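Prolyl-tRNA synthetase (PDB 3IAL) probably catalyses the ATP-dependent attachment of L-proline to tRNA(Pro), and is seen here with the prolyl-adenylate intermediate bound. Local coordinates at residues L37-Y42 against V49-G54; C149-H154 against I168-A173; S334-R339 against V413-K418. All blocks are in the same frame, centred on the assembly; numbering follows the deposited sequence. Where two conformers were deposited one is given.

Contact 1: residues L37-Y42 against V49-G54; sequences LVDRRY and VFRPYG
Leu37 pushes its CD2 methyl against the edge of the Tyr53 ring, in the ring plane and 3.8 Å from Tyr53 CD2, while its own backbone O fills the dip at Gly54. Because Gly54 carries no side chain, Leu37 O can settle 3.6 Å from Gly54 CA, a CA-H...O contact. The same oxygen accepts from Arg51 N at 3.1 Å, the donor lying well above the carbonyl plane. Beyond this turn into helix 52-71 the segments form a short antiparallel hairpin: Asp39 and Val49 are a hydrogen-bonded pair, Val38 and Phe50 a non-hydrogen-bonded one. Val38 CG1 leans obliquely on Phe50 CD1 on one face, which Met32 and Pro161 help to close. On the other, Val49 CG2 is the bump, meeting Tyr42 CD1 at 4.0 Å with the two side chains nearly perpendicular. Arg51 runs extended to CD (chi2 -174°), laying it against the Val38 backbone and 4.0 Å from Asp39 CB; a bend at chi3 (69°) then turns the guanidinium, and water 1 bridges Arg51 NH1 and Val38 O. Asp39 is gripped side-on by Arg41, NE to OD1 at 3.0 Å and NH2 to OD2 at 2.8 Å, and Arg41 N closes an Asx turn on OD1. Asp39 OD2 also accepts from Trp134 NE1 of the second subunit, whose ring forms a cation-pi contact with Arg51; Tyr42 OH bonds to Val82 O there. The carboxylate is thus fixed in rotation and probably stays ionised, a charged group at the subunit boundary.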
loop_
_atom_site.group_PDB
_atom_site.type_symbol
_atom_site.label_atom_id
_atom_site.label_comp_id
_atom_site.label_asym_id
_atom_site.label_seq_id
_atom_site.Cartn_x
_atom_site.Cartn_y
_atom_site.Cartn_z
ATOM N N LEU B 37 2.845 -11.566 15.271
ATOM C CA LEU B 37 2.609 -10.246 14.692
ATOM C C LEU B 37 3.859 -9.750 13.966
ATOM O O LEU B 37 3.782 -9.237 12.857
ATOM C CB LEU B 37 2.237 -9.249 15.790
ATOM C CG LEU B 37 0.955 -9.544 16.569
ATOM C CD1 LEU B 37 0.614 -8.376 17.504
ATOM C CD2 LEU B 37 -0.193 -9.838 15.616
ATOM N N VAL B 38 4.998 -9.897 14.632
ATOM C CA VAL B 38 6.287 -9.479 14.117
ATOM C C VAL B 38 7.323 -10.557 14.409
ATOM O O VAL B 38 7.089 -11.468 15.210
ATOM C CB VAL B 38 6.765 -8.172 14.776
ATOM C CG1 VAL B 38 5.790 -7.034 14.492
ATOM C CG2 VAL B 38 6.948 -8.369 16.271
ATOM N N ASP B 39 8.461 -10.458 13.741
ATOM C CA ASP B 39 9.600 -11.282 14.081
ATOM C C ASP B 39 10.847 -10.408 14.235
ATOM O O ASP B 39 11.331 -9.828 13.262
ATOM C CB ASP B 39 9.808 -12.377 13.041
ATOM C CG ASP B 39 10.609 -13.530 13.590
ATOM O OD1 ASP B 39 11.540 -13.256 14.378
ATOM O OD2 ASP B 39 10.305 -14.694 13.255
ATOM N N ARG B 40 11.349 -10.347 15.471
ATOM C CA ARG B 40 12.509 -9.525 15.844
ATOM C C ARG B 40 13.840 -10.194 15.513
ATOM O O ARG B 40 14.892 -9.575 15.645
ATOM C CB ARG B 40 12.508 -9.234 17.355
ATOM C CG ARG B 40 11.248 -8.587 17.894
ATOM C CD ARG B 40 11.297 -8.455 19.413
ATOM N NE ARG B 40 12.136 -7.340 19.861
ATOM C CZ ARG B 40 12.268 -6.955 21.132
ATOM N NH1 ARG B 40 11.628 -7.593 22.107
ATOM N NH2 ARG B 40 13.046 -5.923 21.435
ATOM N N ARG B 41 13.796 -11.464 15.098
ATOM C CA ARG B 41 15.011 -12.247 14.847
ATOM C C ARG B 41 15.704 -11.946 13.506
ATOM O O ARG B 41 16.671 -12.613 13.141
ATOM C CB ARG B 41 14.698 -13.748 14.941
ATOM C CG ARG B 41 14.217 -14.198 16.316
ATOM C CD ARG B 41 13.776 -15.656 16.304
ATOM N NE ARG B 41 12.580 -15.857 15.486
ATOM C CZ ARG B 41 11.994 -17.034 15.277
ATOM N NH1 ARG B 41 12.483 -18.142 15.826
ATOM N NH2 ARG B 41 10.906 -17.104 14.516
ATOM N N TYR B 42 15.204 -10.966 12.763
ATOM C CA TYR B 42 15.912 -10.466 11.593
ATOM C C TYR B 42 17.207 -9.818 12.087
ATOM O O TYR B 42 17.157 -8.953 12.960
ATOM C CB TYR B 42 15.049 -9.444 10.867
ATOM C CG TYR B 42 15.515 -9.120 9.475
ATOM C CD1 TYR B 42 15.263 -9.994 8.418
ATOM C CD2 TYR B 42 16.197 -7.942 9.208
ATOM C CE1 TYR B 42 15.685 -9.703 7.133
ATOM C CE2 TYR B 42 16.623 -7.641 7.922
ATOM C CZ TYR B 42 16.362 -8.527 6.893
ATOM O OH TYR B 42 16.781 -8.239 5.626
ATOM N N VAL B 49 10.574 -7.970 10.998
ATOM C CA VAL B 49 9.670 -8.500 9.996
ATOM C C VAL B 49 8.233 -8.323 10.477
ATOM O O VAL B 49 7.913 -8.668 11.609
ATOM C CB VAL B 49 9.932 -10.008 9.727
ATOM C CG1 VAL B 49 8.922 -10.577 8.708
ATOM C CG2 VAL B 49 11.370 -10.223 9.247
ATOM N N PHE B 50 7.385 -7.756 9.623
ATOM C CA PHE B 50 5.943 -7.788 9.829
ATOM C C PHE B 50 5.416 -9.114 9.282
ATOM O O PHE B 50 5.377 -9.310 8.065
ATOM C CB PHE B 50 5.261 -6.635 9.089
ATOM C CG PHE B 50 4.823 -5.497 9.966
ATOM C CD1 PHE B 50 3.865 -5.690 10.956
ATOM C CD2 PHE B 50 5.320 -4.220 9.760
ATOM C CE1 PHE B 50 3.433 -4.625 11.754
ATOM C CE2 PHE B 50 4.908 -3.163 10.542
ATOM C CZ PHE B 50 3.953 -3.364 11.545
ATOM N N ARG B 51 5.006 -10.025 10.168
ATOM C CA ARG B 51 4.391 -11.285 9.734
ATOM C C ARG B 51 2.921 -11.051 9.344
ATOM O O ARG B 51 2.352 -10.023 9.706
ATOM C CB ARG B 51 4.521 -12.334 10.837
ATOM C CG ARG B 51 5.959 -12.560 11.271
ATOM C CD ARG B 51 6.066 -13.702 12.242
ATOM N NE ARG B 51 5.784 -14.985 11.607
ATOM C CZ ARG B 51 5.952 -16.167 12.195
ATOM N NH1 ARG B 51 6.395 -16.236 13.449
ATOM N NH2 ARG B 51 5.670 -17.280 11.529
ATOM N N PRO B 52 2.303 -11.997 8.607
ATOM C CA PRO B 52 0.971 -11.781 8.005
ATOM C C PRO B 52 -0.123 -11.232 8.916
ATOM O O PRO B 52 -0.807 -10.264 8.553
ATOM C CB PRO B 52 0.587 -13.178 7.526
ATOM C CG PRO B 52 1.869 -13.786 7.144
ATOM C CD PRO B 52 2.864 -13.289 8.169
ATOM N N TYR B 53 -0.300 -11.857 10.077
ATOM C CA TYR B 53 -1.373 -11.477 10.983
ATOM C C TYR B 53 -1.183 -10.033 11.461
ATOM O O TYR B 53 -2.134 -9.263 11.518
ATOM C CB TYR B 53 -1.446 -12.455 12.169
ATOM C CG TYR B 53 -2.791 -12.466 12.838
ATOM C CD1 TYR B 53 -3.885 -13.069 12.221
ATOM C CD2 TYR B 53 -2.982 -11.863 14.076
ATOM C CE1 TYR B 53 -5.132 -13.079 12.823
ATOM C CE2 TYR B 53 -4.234 -11.864 14.691
ATOM C CZ TYR B 53 -5.301 -12.469 14.049
ATOM O OH TYR B 53 -6.528 -12.478 14.631
ATOM N N GLY B 54 0.052 -9.675 11.793
ATOM C CA GLY B 54 0.391 -8.300 12.140
ATOM C C GLY B 54 0.318 -7.317 10.978
ATOM O O GLY B 54 -0.229 -6.219 11.126
HETATM O O HOH W 1 6.557 -14.108 15.365
#

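Contact 2: residues C149-H154 against I168-A173; sequences CTIFRH and IHWNEA. With PR8 (5'-O-[(R)-hydroxy{[(2S)-pyrrolidin-2-ylcarbonyl]oxy}phosphoryl]adenosine), chain H.
Ile151 and Trp170 both place their gamma carbons between the backbone N and the carbonyl carbon (chi1 50° for Ile151 CG1, 89° for Trp170 CG), which folds the isoleucine over the indole. Ile151 CD1 stands 3.4 Å from the centroid of the Trp170 six-membered ring, almost on the normal, as a CH-pi contact, and Ile151 CG2 reaches Trp170 NE1 at 3.3 Å. Glu172 CB lies against the opposite face, and Cys149 SG comes to the edge of the five-membered ring, 4.8 Å from its centroid. The in-plane N-H of Trp170 NE1 makes a weak bond to Glu172 OE1, an oxygen that also meets Ser123 and Gln147. So sandwiched, the indole turns its far edge to the prolyl-adenylate, with Trp170 CH2 3.4 Å from the prolyl carbonyl oxygen O. Ile168 underlies the adenine: its CG2 sits 3.4 Å from PR8 C2, and its CD1 is wedged against Arg153 CG, also at 3.4 Å. Arg153, bent at its second torsion and fixed through NE to Pro121 O, sends its guanidinium toward the ligand. On the other face of the sheet Thr150 CG2 touches the edge of the His169 ring, whose ND1 bonds to Glu58. Paired backbone bonds at Cys149-Trp170 and Ile151-Ile168 hold the register. Antiparallel strands with Phe152-Arg153 correspond to motif 2 of class II synthetases; apolar contact with adenine and a tryptophan edge-on to the prolyl carbonyl suggest that shape, alongside polar bonds from Thr122 and Gln237, helps position the intermediate.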
loop_
_atom_site.group_PDB
_atom_site.type_symbol
_atom_site.label_atom_id
_atom_site.label_comp_id
_atom_site.label_asym_id
_atom_site.label_seq_id
_atom_site.Cartn_x
_atom_site.Cartn_y
_atom_site.Cartn_z
ATOM N N CYS B 149 4.847 4.642 3.447
ATOM C CA CYS B 149 6.161 4.106 3.114
ATOM C C CYS B 149 6.903 3.820 4.408
ATOM O O CYS B 149 6.333 3.942 5.493
ATOM C CB CYS B 149 6.957 5.108 2.264
ATOM S SG CYS B 149 7.445 6.638 3.157
ATOM N N THR B 150 8.174 3.454 4.296
ATOM C CA THR B 150 9.014 3.317 5.470
ATOM C C THR B 150 10.048 4.436 5.475
ATOM O O THR B 150 10.452 4.932 4.408
ATOM C CB THR B 150 9.659 1.918 5.577
ATOM O OG1 THR B 150 10.744 1.778 4.649
ATOM C CG2 THR B 150 8.622 0.839 5.324
ATOM N N ILE B 151 10.417 4.860 6.683
ATOM C CA ILE B 151 11.517 5.796 6.909
ATOM C C ILE B 151 12.562 5.081 7.763
ATOM O O ILE B 151 12.300 3.977 8.270
ATOM C CB ILE B 151 11.045 7.098 7.598
ATOM C CG1 ILE B 151 10.206 6.791 8.848
ATOM C CG2 ILE B 151 10.255 7.966 6.610
ATOM C CD1 ILE B 151 10.129 7.968 9.840
ATOM N N PHE B 152 13.732 5.703 7.919
ATOM C CA PHE B 152 14.890 5.052 8.544
ATOM C C PHE B 152 15.561 5.946 9.595
ATOM O O PHE B 152 15.901 7.088 9.309
ATOM C CB PHE B 152 15.909 4.652 7.468
ATOM C CG PHE B 152 15.361 3.690 6.441
ATOM C CD1 PHE B 152 15.572 2.321 6.568
ATOM C CD2 PHE B 152 14.638 4.153 5.353
ATOM C CE1 PHE B 152 15.072 1.432 5.629
ATOM C CE2 PHE B 152 14.124 3.264 4.397
ATOM C CZ PHE B 152 14.340 1.906 4.537
ATOM N N ARG B 153 15.740 5.417 10.808
ATOM C CA ARG B 153 16.352 6.155 11.915
ATOM C C ARG B 153 17.441 5.310 12.569
ATOM O O ARG B 153 17.143 4.371 13.309
ATOM C CB ARG B 153 15.302 6.514 12.974
ATOM C CG ARG B 153 14.085 7.270 12.471
ATOM C CD ARG B 153 14.284 8.753 12.474
ATOM N NE ARG B 153 13.134 9.451 11.894
ATOM C CZ ARG B 153 12.140 10.029 12.570
ATOM N NH1 ARG B 153 12.103 10.025 13.898
ATOM N NH2 ARG B 153 11.164 10.633 11.899
ATOM N N HIS B 154 18.698 5.656 12.313
ATOM C CA HIS B 154 19.839 4.879 12.804
ATOM C C HIS B 154 20.038 4.904 14.317
ATOM O O HIS B 154 20.372 3.876 14.902
ATOM C CB HIS B 154 21.140 5.344 12.149
ATOM C CG HIS B 154 22.366 4.896 12.874
ATOM N ND1 HIS B 154 22.803 3.589 12.861
ATOM C CD2 HIS B 154 23.244 5.577 13.649
ATOM C CE1 HIS B 154 23.897 3.485 13.594
ATOM N NE2 HIS B 154 24.189 4.678 14.078
ATOM N N ILE B 168 10.822 2.236 10.023
ATOM C CA ILE B 168 9.514 2.564 10.543
ATOM C C ILE B 168 8.503 2.692 9.410
ATOM O O ILE B 168 8.634 3.561 8.553
ATOM C CB ILE B 168 9.563 3.902 11.307
ATOM C CG1 ILE B 168 10.744 3.935 12.286
ATOM C CG2 ILE B 168 8.227 4.158 12.039
ATOM C CD1 ILE B 168 11.238 5.353 12.574
ATOM N N HIS B 169 7.477 1.843 9.428
ATOM C CA HIS B 169 6.385 1.944 8.469
ATOM C C HIS B 169 5.487 3.087 8.926
ATOM O O HIS B 169 5.152 3.191 10.117
ATOM C CB HIS B 169 5.625 0.619 8.392
ATOM C CG HIS B 169 4.689 0.521 7.232
ATOM N ND1 HIS B 169 3.320 0.650 7.366
ATOM C CD2 HIS B 169 4.923 0.314 5.914
ATOM C CE1 HIS B 169 2.755 0.529 6.178
ATOM N NE2 HIS B 169 3.703 0.325 5.280
ATOM N N TRP B 170 5.131 3.976 8.003
ATOM C CA TRP B 170 4.348 5.147 8.376
ATOM C C TRP B 170 3.610 5.771 7.208
ATOM O O TRP B 170 3.783 5.355 6.069
ATOM C CB TRP B 170 5.248 6.176 9.090
ATOM C CG TRP B 170 5.980 7.216 8.247
ATOM C CD1 TRP B 170 6.235 7.189 6.905
ATOM C CD2 TRP B 170 6.599 8.408 8.745
ATOM N NE1 TRP B 170 6.945 8.304 6.538
ATOM C CE2 TRP B 170 7.187 9.065 7.651
ATOM C CE3 TRP B 170 6.708 8.984 10.017
ATOM C CZ2 TRP B 170 7.855 10.278 7.783
ATOM C CZ3 TRP B 170 7.371 10.194 10.148
ATOM C CH2 TRP B 170 7.935 10.825 9.035
ATOM N N ASN B 171 2.792 6.774 7.512
ATOM C CA ASN B 171 2.253 7.669 6.502
ATOM C C ASN B 171 2.596 9.101 6.876
ATOM O O ASN B 171 2.457 9.498 8.044
ATOM C CB ASN B 171 0.743 7.472 6.349
ATOM C CG ASN B 171 0.107 8.456 5.360
ATOM O OD1 ASN B 171 -0.064 9.630 5.671
ATOM N ND2 ASN B 171 -0.279 7.963 4.184
ATOM N N GLU B 172 3.075 9.854 5.884
ATOM C CA GLU B 172 3.373 11.276 6.035
ATOM C C GLU B 172 2.624 12.094 4.986
ATOM O O GLU B 172 2.698 11.804 3.792
ATOM C CB GLU B 172 4.883 11.546 5.939
ATOM C CG GLU B 172 5.560 11.135 4.628
ATOM C CD GLU B 172 7.077 11.304 4.675
ATOM O OE1 GLU B 172 7.811 10.369 4.275
ATOM O OE2 GLU B 172 7.537 12.381 5.109
ATOM N N ALA B 173 1.879 13.088 5.461
ATOM C CA ALA B 173 1.170 14.051 4.632
ATOM C C ALA B 173 1.926 15.375 4.670
ATOM O O ALA B 173 2.426 15.760 5.726
ATOM C CB ALA B 173 -0.235 14.253 5.171
HETATM C C PR8 H . 7.206 14.053 11.526
HETATM N N PR8 H . 7.595 14.545 9.193
HETATM O O PR8 H . 8.137 13.258 11.386
HETATM P P PR8 H . 6.942 13.284 13.875
HETATM N N1 PR8 H . 9.370 4.068 15.757
HETATM C C2 PR8 H . 8.073 4.056 15.472
HETATM N N3 PR8 H . 7.387 5.176 15.236
HETATM C C4 PR8 H . 7.979 6.369 15.278
HETATM C C5 PR8 H . 9.335 6.422 15.583
HETATM C C6 PR8 H . 10.032 5.240 15.821
HETATM N N6 PR8 H . 11.334 5.274 16.106
HETATM N N7 PR8 H . 9.696 7.699 15.567
HETATM C C8 PR8 H . 8.617 8.426 15.267
HETATM N N9 PR8 H . 7.560 7.621 15.097
HETATM C CA PR8 H . 6.726 14.880 10.334
HETATM C CB PR8 H . 5.319 14.441 9.964
HETATM C CD PR8 H . 6.729 14.233 8.061
HETATM C CG PR8 H . 5.515 13.566 8.718
HETATM C "C1'" PR8 H . 6.178 8.088 14.755
HETATM O O10 PR8 H . 6.543 14.303 12.688
HETATM O O1P PR8 H . 8.299 13.527 14.427
HETATM C "C2'" PR8 H . 5.515 8.878 15.910
HETATM O "O2'" PR8 H . 4.129 8.519 16.017
HETATM O O2P PR8 H . 5.825 13.510 15.007
HETATM C "C3'" PR8 H . 5.577 10.305 15.419
HETATM O "O3'" PR8 H . 4.553 11.088 16.038
HETATM C "C4'" PR8 H . 5.229 10.031 13.967
HETATM O "O4'" PR8 H . 6.210 9.024 13.630
HETATM C "C5'" PR8 H . 5.393 11.306 13.168
HETATM O "O5'" PR8 H . 6.711 11.799 13.302
#

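Contact 3: residues S334-R339 against V413-K418; sequences SKLGLR and VKNVIK
Apolar contacts carry most of this junction. Leu336 CD2 presses on Val413 CG1 at 3.4 Å, tighter than usual van der Waals packing, and the same methyl lies 3.7 Å from Asn415 CB. Farther along both segments, Leu338 CD1 meets Ile417 CG2 obliquely at 3.9 Å. A mixed contact joins them: Leu336 CD1 rests 3.1 Å from Asn415 OD1, the two side chains crossing at about a right angle. The polar bonds belong to the 413-418 side. Asn415 is the N-cap of the following helix; chi1 of 171° and chi2 of -99° together carry OD1 back over the first turn, where it accepts weak bonds from Ile417 N at 2.8 Å and Lys418 N at 3.3 Å. Its ND2 donates to Lys400 O and Val398 O, so both ends of the amide are engaged and its flip is settled while Leu336 shields the capping oxygen. Gly337, at positive phi, turns the chain between the two leucines. The contact thus places the loop from helix 315-334 to strand 340-342, an outermost strand of the anticodon-binding domain's five-stranded sheet, against the point where strand 411-414, hairpin partner of strand 402-405, gives way to helix 416-438.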
loop_
_atom_site.group_PDB
_atom_site.type_symbol
_atom_site.label_atom_id
_atom_site.label_comp_id
_atom_site.label_asym_id
_atom_site.label_seq_id
_atom_site.Cartn_x
_atom_site.Cartn_y
_atom_site.Cartn_z
ATOM N N SER B 334 -20.892 -12.187 2.076
ATOM C CA SER B 334 -21.480 -11.606 0.869
ATOM C C SER B 334 -22.367 -10.389 1.135
ATOM O O SER B 334 -22.285 -9.398 0.410
ATOM C CB SER B 334 -22.267 -12.673 0.104
ATOM O OG SER B 334 -21.480 -13.840 -0.058
ATOM N N LYS B 335 -23.205 -10.462 2.168
ATOM C CA LYS B 335 -24.175 -9.392 2.452
ATOM C C LYS B 335 -23.632 -8.287 3.367
ATOM O O LYS B 335 -24.072 -7.143 3.276
ATOM C CB LYS B 335 -25.461 -9.968 3.067
ATOM C CG LYS B 335 -26.390 -10.657 2.077
ATOM C CD LYS B 335 -27.087 -9.659 1.145
ATOM C CE LYS B 335 -28.285 -10.288 0.446
ATOM N NZ LYS B 335 -28.613 -9.596 -0.835
ATOM N N LEU B 336 -22.698 -8.629 4.255
ATOM C CA LEU B 336 -22.179 -7.675 5.235
ATOM C C LEU B 336 -20.719 -7.275 5.006
ATOM O O LEU B 336 -20.254 -6.302 5.594
ATOM C CB LEU B 336 -22.336 -8.242 6.652
ATOM C CG LEU B 336 -23.748 -8.674 7.061
ATOM C CD1 LEU B 336 -23.732 -9.399 8.414
ATOM C CD2 LEU B 336 -24.683 -7.474 7.093
ATOM N N GLY B 337 -19.995 -8.023 4.175
ATOM C CA GLY B 337 -18.585 -7.734 3.906
ATOM C C GLY B 337 -17.635 -8.099 5.037
ATOM O O GLY B 337 -16.515 -7.595 5.092
ATOM N N LEU B 338 -18.072 -8.984 5.935
ATOM C CA LEU B 338 -17.253 -9.401 7.077
ATOM C C LEU B 338 -16.222 -10.437 6.663
ATOM O O LEU B 338 -16.441 -11.201 5.722
ATOM C CB LEU B 338 -18.126 -9.983 8.187
ATOM C CG LEU B 338 -19.163 -9.045 8.810
ATOM C CD1 LEU B 338 -19.867 -9.743 9.976
ATOM C CD2 LEU B 338 -18.511 -7.738 9.267
ATOM N N ARG B 339 -15.093 -10.448 7.360
ATOM C CA ARG B 339 -14.074 -11.458 7.174
ATOM C C ARG B 339 -14.415 -12.584 8.137
ATOM O O ARG B 339 -14.491 -12.380 9.342
ATOM C CB ARG B 339 -12.680 -10.880 7.431
ATOM C CG ARG B 339 -12.313 -9.750 6.453
ATOM C CD ARG B 339 -10.948 -9.136 6.718
ATOM N NE ARG B 339 -10.903 -8.329 7.941
ATOM C CZ ARG B 339 -11.265 -7.045 8.035
ATOM N NH1 ARG B 339 -11.719 -6.378 6.983
ATOM N NH2 ARG B 339 -11.163 -6.416 9.198
ATOM N N VAL B 413 -26.740 -1.207 5.795
ATOM C CA VAL B 413 -27.073 -2.606 6.054
ATOM C C VAL B 413 -27.134 -2.862 7.556
ATOM O O VAL B 413 -26.323 -2.325 8.310
ATOM C CB VAL B 413 -26.048 -3.552 5.397
ATOM C CG1 VAL B 413 -26.444 -5.005 5.603
ATOM C CG2 VAL B 413 -25.938 -3.251 3.906
ATOM N N LYS B 414 -28.105 -3.670 7.984
ATOM C CA LYS B 414 -28.317 -3.966 9.405
ATOM C C LYS B 414 -28.441 -5.472 9.653
ATOM O O LYS B 414 -29.104 -6.187 8.898
ATOM C CB LYS B 414 -29.573 -3.262 9.913
ATOM C CG LYS B 414 -29.449 -1.749 9.992
ATOM C CD LYS B 414 -30.756 -1.119 10.450
ATOM C CE LYS B 414 -30.691 0.397 10.403
ATOM N NZ LYS B 414 -32.045 1.004 10.491
ATOM N N ASN B 415 -27.820 -5.934 10.735
ATOM C CA ASN B 415 -27.725 -7.356 11.041
ATOM C C ASN B 415 -27.258 -7.547 12.481
ATOM O O ASN B 415 -26.500 -6.733 13.004
ATOM C CB ASN B 415 -26.750 -8.022 10.068
ATOM C CG ASN B 415 -26.420 -9.454 10.446
ATOM O OD1 ASN B 415 -25.379 -9.722 11.049
ATOM N ND2 ASN B 415 -27.302 -10.382 10.090
ATOM N N VAL B 416 -27.697 -8.627 13.113
ATOM C CA VAL B 416 -27.375 -8.876 14.511
ATOM C C VAL B 416 -25.864 -9.036 14.742
ATOM O O VAL B 416 -25.343 -8.516 15.712
ATOM C CB VAL B 416 -28.166 -10.099 15.077
ATOM C CG1 VAL B 416 -27.632 -11.405 14.522
ATOM C CG2 VAL B 416 -28.145 -10.100 16.602
ATOM N N ILE B 417 -25.159 -9.721 13.841
ATOM C CA ILE B 417 -23.709 -9.895 13.996
ATOM C C ILE B 417 -22.996 -8.544 13.861
ATOM O O ILE B 417 -22.102 -8.232 14.641
ATOM C CB ILE B 417 -23.114 -10.927 12.990
ATOM C CG1 ILE B 417 -23.817 -12.285 13.109
ATOM C CG2 ILE B 417 -21.626 -11.100 13.229
ATOM C CD1 ILE B 417 -23.972 -12.787 14.535
ATOM N N LYS B 418 -23.413 -7.740 12.887
ATOM C CA LYS B 418 -22.969 -6.354 12.805
ATOM C C LYS B 418 -23.265 -5.613 14.121
ATOM O O LYS B 418 -22.360 -5.015 14.704
ATOM C CB LYS B 418 -23.607 -5.636 11.606
ATOM C CG LYS B 418 -23.421 -4.126 11.617
ATOM C CD LYS B 418 -23.668 -3.497 10.250
ATOM C CE LYS B 418 -23.520 -1.973 10.315
ATOM N NZ LYS B 418 -24.599 -1.331 11.130
#

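Contacts 1 and 2 are buried and both touch the second subunit, whereas contact 3 is only partly buried and meets no other chain. Contact 2 is part of the catalytic core and lines the ligand pocket; contact 1, its centre about 17 Å away, belongs to a two-stranded hairpin leading into helix 52-71, and that helix also reaches contact 2, Met62 by packing and Glu58 by a hydrogen bond to His169. Contact 3 lies about 30 Å or more from either, between centres. Chemistry follows place: strand pairing in contacts 1 and 2, with charges added at the subunit boundary in the first and aromatic packing in the second, against leucine packing around a helix cap in contact 3.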